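Aspartyl-tRNA synthetase 2 (Thermus thermophilus, PDB 1N9W) attaches aspartate to both tRNA(Asp) and tRNA(Asn), first activating the amino acid with ATP and then transferring it to the acceptor end of the tRNA. Local coordinates at residues G118-A123 with I253-A258; A129-G134 with E243-T248. All coordinates share one frame; numbering follows the deposited sequence.

Overall arrangement
Contacts 1 and 2 lie on the same long helix, 119-141, with their centres about 15 Å apart. Contact 1 is at its N-terminal start, near the surface; contact 2 is about three turns further on and mostly buried. Their partners, helix 227-248 and the short helix 250-255, follow one another, so the chain runs 118-123, 129-134, 243-248, 253-258, and the inner pair closes within the outer. The contacts meet where Ile253 packs on Ala245 and Leu246. Through them the consecutive helices 227-248 and 250-255 pack against helix 119-141 of the class II catalytic domain, which also faces the second subunit of the homodimer.

Contact 1: residues G118-A123 with I253-A258; sequences GEKARA and IRLLGA
The carbonyl oxygen of Glu119 is met from two directions: Ala123 N donates a helical hydrogen bond to Glu119 O at 3.0 Å, and the methyl CD2 of Leu255 lies against the same oxygen, 3.6 Å from Glu119 O. This methyl leads the contact, which is built mainly of leucine branches laid on the first turn of helix 119-141, with a share from Lys120. Besides the oxygen it touches Glu119 at the root of the side chain, with Leu255 CD2 3.7 Å from Glu119 CB. Leu255 reaches this place because its CG stands opposite the backbone N (chi1 168°), which carries the branch out from its own helix. Lys120 passes across it at a slant, fully extended, and gives only its aliphatic part, Lys120 CG lying 4.0 Å from Leu255 CG.

Leu256 comes in beside it. Its CD2 rests on the next carbonyl, 3.6 Å from Lys120 O, and its CD1 meets the methyl of the following turn, 3.8 Å from Ala123 CB. Ala123 is thus touched by both leucines, more distantly by Leu255. Just beyond the two leucines the chain turns off in a Schellman motif: Gly257 takes a positive phi, and Gly257 N bonds back to Arg254 O at 2.8 Å, joined by a weak bond from Ala258 N to Ile253 O.

On the same first turn, Arg122 hydrogen-bonds through NH2 to Val189 O of the second subunit. Leu256 also packs on Leu402 of helix 394-402, and Ile253 on Ala245 and Leu246 of helix 227-248, so the end of helix 250-255 sits among three helices of the catalytic domain: 119-141, 227-248 and 394-402.

Contact 2: residues A129-G134 with E243-T248; sequences AALVRG and EEALNT
Arg133 meets Glu244 in a salt bridge whose hydrogen bond, Arg133 NH1 to Glu244 OE2 at 3.3 Å, is weak but nearly straight (174°). OE2 lies at the guanidinium edge, the guanidinium and carboxylate planes almost perpendicular (87°). There too is Thr248 OG1, 3.0 Å from Arg133 NH1; this hydroxyl donates to Glu244 O at 2.8 Å from above the carbonyl plane. The stronger partner of Arg133 is Asp140 of the second subunit, bound through NE. Replacing Arg133 by alanine is likely to leave that aspartate and Glu244 without this positive mate.

Chi1 of Glu244 (-173°, CG anti to the backbone N) sets Glu244 CG 3.3 Å from Ala130 O, and the bend at chi2 turns the carboxylate toward Arg133. Small residues let the backbones close in: Ala130 CB is 3.7 Å from Ala245 CA, and a side chain at Gly134 would be tight against Glu244 CB. Leu131 CD2 packs on Ala245 CB, and the Leu131 side chain also touches Thr398 and Leu401.

The axes of 129-134 and 243-248 approach to 7.8 Å. Helix 119-141, leading into strand 145-146, is consistent with the motif 1 helix of class II synthetases, which typically builds the dimer interface.

Contact 1: residues G118-A123 with I253-A258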
loop_
_atom_site.group_PDB
_atom_site.type_symbol
_atom_site.label_atom_id
_atom_site.label_comp_id
_atom_site.label_asym_id
_atom_site.label_seq_id
_atom_site.Cartn_x
_atom_site.Cartn_y
_atom_site.Cartn_z
ATOM N N GLY B 118 5.016 -22.686 6.164
ATOM C CA GLY B 118 4.394 -23.162 7.390
ATOM C C GLY B 118 3.322 -22.207 7.890
ATOM O O GLY B 118 3.426 -20.998 7.672
ATOM N N GLU B 119 2.295 -22.743 8.548
ATOM C CA GLU B 119 1.194 -21.929 9.073
ATOM C C GLU B 119 1.651 -20.858 10.060
ATOM O O GLU B 119 1.242 -19.702 9.970
ATOM C CB GLU B 119 0.148 -22.801 9.784
ATOM C CG GLU B 119 -0.621 -23.760 8.896
ATOM C CD GLU B 119 -1.898 -24.273 9.568
ATOM O OE1 GLU B 119 -2.909 -23.537 9.581
ATOM O OE2 GLU B 119 -1.881 -25.405 10.087
ATOM N N LYS B 120 2.484 -21.258 11.014
ATOM C CA LYS B 120 2.963 -20.326 12.013
ATOM C C LYS B 120 3.998 -19.373 11.453
ATOM O O LYS B 120 4.101 -18.234 11.892
ATOM C CB LYS B 120 3.547 -21.079 13.205
ATOM C CG LYS B 120 2.508 -21.814 14.034
ATOM C CD LYS B 120 3.158 -22.461 15.244
ATOM C CE LYS B 120 2.153 -23.235 16.082
ATOM N NZ LYS B 120 2.830 -23.873 17.244
ATOM N N ALA B 121 4.769 -19.832 10.479
ATOM C CA ALA B 121 5.789 -18.983 9.883
ATOM C C ALA B 121 5.186 -17.880 9.007
ATOM O O ALA B 121 5.700 -16.760 8.972
ATOM C CB ALA B 121 6.759 -19.834 9.062
ATOM N N ARG B 122 4.092 -18.198 8.322
ATOM C CA ARG B 122 3.421 -17.249 7.417
ATOM C C ARG B 122 2.422 -16.331 8.142
ATOM O O ARG B 122 2.149 -15.220 7.688
ATOM C CB ARG B 122 2.646 -18.037 6.342
ATOM C CG ARG B 122 1.157 -18.210 6.691
ATOM C CD ARG B 122 0.588 -19.631 6.550
ATOM N NE ARG B 122 0.400 -20.061 5.181
ATOM C CZ ARG B 122 -0.531 -20.933 4.783
ATOM N NH1 ARG B 122 -1.380 -21.477 5.646
ATOM N NH2 ARG B 122 -0.608 -21.270 3.501
ATOM N N ALA B 123 1.879 -16.814 9.258
ATOM C CA ALA B 123 0.870 -16.072 10.002
ATOM C C ALA B 123 1.182 -14.608 10.353
ATOM O O ALA B 123 0.329 -13.735 10.196
ATOM C CB ALA B 123 0.481 -16.854 11.267
ATOM N N ILE B 253 -4.042 -15.057 14.464
ATOM C CA ILE B 253 -3.796 -14.578 15.816
ATOM C C ILE B 253 -3.925 -15.717 16.826
ATOM O O ILE B 253 -3.045 -15.909 17.669
ATOM C CB ILE B 253 -4.759 -13.438 16.152
ATOM C CG1 ILE B 253 -4.370 -12.210 15.318
ATOM C CG2 ILE B 253 -4.726 -13.142 17.648
ATOM C CD1 ILE B 253 -5.415 -11.120 15.286
ATOM N N ARG B 254 -5.011 -16.477 16.728
ATOM C CA ARG B 254 -5.229 -17.597 17.633
ATOM C C ARG B 254 -4.184 -18.695 17.455
ATOM O O ARG B 254 -3.715 -19.281 18.431
ATOM C CB ARG B 254 -6.630 -18.173 17.432
ATOM C CG ARG B 254 -7.735 -17.311 18.015
ATOM C CD ARG B 254 -9.069 -18.030 17.944
ATOM N NE ARG B 254 -9.603 -18.082 16.579
ATOM C CZ ARG B 254 -10.135 -17.038 15.951
ATOM N NH1 ARG B 254 -10.204 -15.862 16.566
ATOM N NH2 ARG B 254 -10.608 -17.170 14.720
ATOM N N LEU B 255 -3.815 -18.973 16.210
ATOM C CA LEU B 255 -2.825 -20.009 15.931
ATOM C C LEU B 255 -1.499 -19.711 16.636
ATOM O O LEU B 255 -0.878 -20.603 17.213
ATOM C CB LEU B 255 -2.605 -20.109 14.422
ATOM C CG LEU B 255 -1.413 -20.941 13.946
ATOM C CD1 LEU B 255 -1.704 -22.426 14.136
ATOM C CD2 LEU B 255 -1.138 -20.620 12.489
ATOM N N LEU B 256 -1.065 -18.455 16.588
ATOM C CA LEU B 256 0.189 -18.073 17.234
ATOM C C LEU B 256 -0.028 -17.941 18.740
ATOM O O LEU B 256 0.911 -17.708 19.498
ATOM C CB LEU B 256 0.704 -16.754 16.644
ATOM C CG LEU B 256 0.990 -16.750 15.137
ATOM C CD1 LEU B 256 1.228 -15.337 14.645
ATOM C CD2 LEU B 256 2.188 -17.629 14.843
ATOM N N GLY B 257 -1.279 -18.097 19.162
ATOM C CA GLY B 257 -1.604 -17.998 20.573
ATOM C C GLY B 257 -1.191 -16.688 21.225
ATOM O O GLY B 257 -1.044 -16.621 22.439
ATOM N N ALA B 258 -1.007 -15.644 20.426
ATOM C CA ALA B 258 -0.607 -14.352 20.967
ATOM C C ALA B 258 -1.684 -13.785 21.890
ATOM O O ALA B 258 -2.873 -13.866 21.579
ATOM C CB ALA B 258 -0.339 -13.373 19.823
#

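Contact 2: residues A129-G134 with E243-T248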
loop_
_atom_site.group_PDB
_atom_site.type_symbol
_atom_site.label_atom_id
_atom_site.label_comp_id
_atom_site.label_asym_id
_atom_site.label_seq_id
_atom_site.Cartn_x
_atom_site.Cartn_y
_atom_site.Cartn_z
ATOM N N ALA B 129 -0.442 -7.720 7.024
ATOM C CA ALA B 129 -1.198 -7.232 5.888
ATOM C C ALA B 129 -2.524 -6.697 6.390
ATOM O O ALA B 129 -3.047 -5.704 5.874
ATOM C CB ALA B 129 -1.426 -8.344 4.864
ATOM N N ALA B 130 -3.081 -7.345 7.405
ATOM C CA ALA B 130 -4.351 -6.875 7.943
ATOM C C ALA B 130 -4.136 -5.529 8.641
ATOM O O ALA B 130 -4.883 -4.586 8.391
ATOM C CB ALA B 130 -4.930 -7.916 8.908
ATOM N N LEU B 131 -3.102 -5.419 9.479
ATOM C CA LEU B 131 -2.821 -4.148 10.178
ATOM C C LEU B 131 -2.659 -2.974 9.210
ATOM O O LEU B 131 -3.156 -1.876 9.461
ATOM C CB LEU B 131 -1.543 -4.269 11.016
ATOM C CG LEU B 131 -1.566 -5.281 12.170
ATOM C CD1 LEU B 131 -0.153 -5.538 12.650
ATOM C CD2 LEU B 131 -2.450 -4.763 13.304
ATOM N N VAL B 132 -1.952 -3.203 8.112
ATOM C CA VAL B 132 -1.736 -2.149 7.131
ATOM C C VAL B 132 -3.047 -1.781 6.427
ATOM O O VAL B 132 -3.285 -0.608 6.110
ATOM C CB VAL B 132 -0.670 -2.593 6.103
ATOM C CG1 VAL B 132 -0.534 -1.565 4.997
ATOM C CG2 VAL B 132 0.667 -2.789 6.810
ATOM N N ARG B 133 -3.899 -2.778 6.183
ATOM C CA ARG B 133 -5.185 -2.527 5.538
ATOM C C ARG B 133 -6.006 -1.613 6.458
ATOM O O ARG B 133 -6.630 -0.650 6.000
ATOM C CB ARG B 133 -5.934 -3.854 5.294
ATOM C CG ARG B 133 -7.298 -3.726 4.592
ATOM C CD ARG B 133 -8.027 -5.081 4.589
ATOM N NE ARG B 133 -7.187 -6.104 3.980
ATOM C CZ ARG B 133 -6.976 -7.317 4.480
ATOM N NH1 ARG B 133 -7.553 -7.693 5.615
ATOM N NH2 ARG B 133 -6.149 -8.147 3.853
ATOM N N GLY B 134 -5.980 -1.909 7.758
ATOM C CA GLY B 134 -6.706 -1.100 8.729
ATOM C C GLY B 134 -6.150 0.306 8.768
ATOM O O GLY B 134 -6.886 1.284 8.908
ATOM N N GLU B 243 -8.376 -3.954 15.148
ATOM C CA GLU B 243 -9.723 -4.450 14.875
ATOM C C GLU B 243 -9.745 -5.220 13.551
ATOM O O GLU B 243 -10.379 -6.266 13.438
ATOM C CB GLU B 243 -10.690 -3.271 14.800
ATOM C CG GLU B 243 -12.146 -3.658 14.920
ATOM C CD GLU B 243 -12.481 -4.139 16.310
ATOM O OE1 GLU B 243 -12.040 -3.482 17.285
ATOM O OE2 GLU B 243 -13.190 -5.163 16.442
ATOM N N GLU B 244 -9.055 -4.671 12.552
ATOM C CA GLU B 244 -8.975 -5.279 11.228
ATOM C C GLU B 244 -8.319 -6.653 11.317
ATOM O O GLU B 244 -8.812 -7.622 10.743
ATOM C CB GLU B 244 -8.188 -4.367 10.289
ATOM C CG GLU B 244 -8.165 -4.780 8.818
ATOM C CD GLU B 244 -9.558 -4.974 8.229
ATOM O OE1 GLU B 244 -10.501 -4.293 8.681
ATOM O OE2 GLU B 244 -9.700 -5.798 7.304
ATOM N N ALA B 245 -7.216 -6.729 12.051
ATOM C CA ALA B 245 -6.471 -7.972 12.229
ATOM C C ALA B 245 -7.328 -8.996 12.934
ATOM O O ALA B 245 -7.341 -10.173 12.577
ATOM C CB ALA B 245 -5.211 -7.706 13.048
ATOM N N LEU B 246 -8.044 -8.536 13.951
ATOM C CA LEU B 246 -8.910 -9.416 14.720
ATOM C C LEU B 246 -10.042 -9.968 13.841
ATOM O O LEU B 246 -10.385 -11.140 13.945
ATOM C CB LEU B 246 -9.482 -8.648 15.917
ATOM C CG LEU B 246 -9.510 -9.344 17.271
ATOM C CD1 LEU B 246 -8.118 -9.827 17.675
ATOM C CD2 LEU B 246 -10.037 -8.360 18.293
ATOM N N ASN B 247 -10.598 -9.134 12.965
ATOM C CA ASN B 247 -11.690 -9.576 12.105
ATOM C C ASN B 247 -11.279 -10.335 10.847
ATOM O O ASN B 247 -11.976 -11.257 10.433
ATOM C CB ASN B 247 -12.571 -8.391 11.705
ATOM C CG ASN B 247 -13.267 -7.751 12.899
ATOM O OD1 ASN B 247 -13.501 -8.400 13.920
ATOM N ND2 ASN B 247 -13.615 -6.476 12.766
ATOM N N THR B 248 -10.159 -9.962 10.238
ATOM C CA THR B 248 -9.740 -10.637 9.019
ATOM C C THR B 248 -8.579 -11.621 9.179
ATOM O O THR B 248 -8.298 -12.393 8.265
ATOM C CB THR B 248 -9.421 -9.612 7.897
ATOM O OG1 THR B 248 -8.313 -8.790 8.284
ATOM C CG2 THR B 248 -10.645 -8.719 7.639
#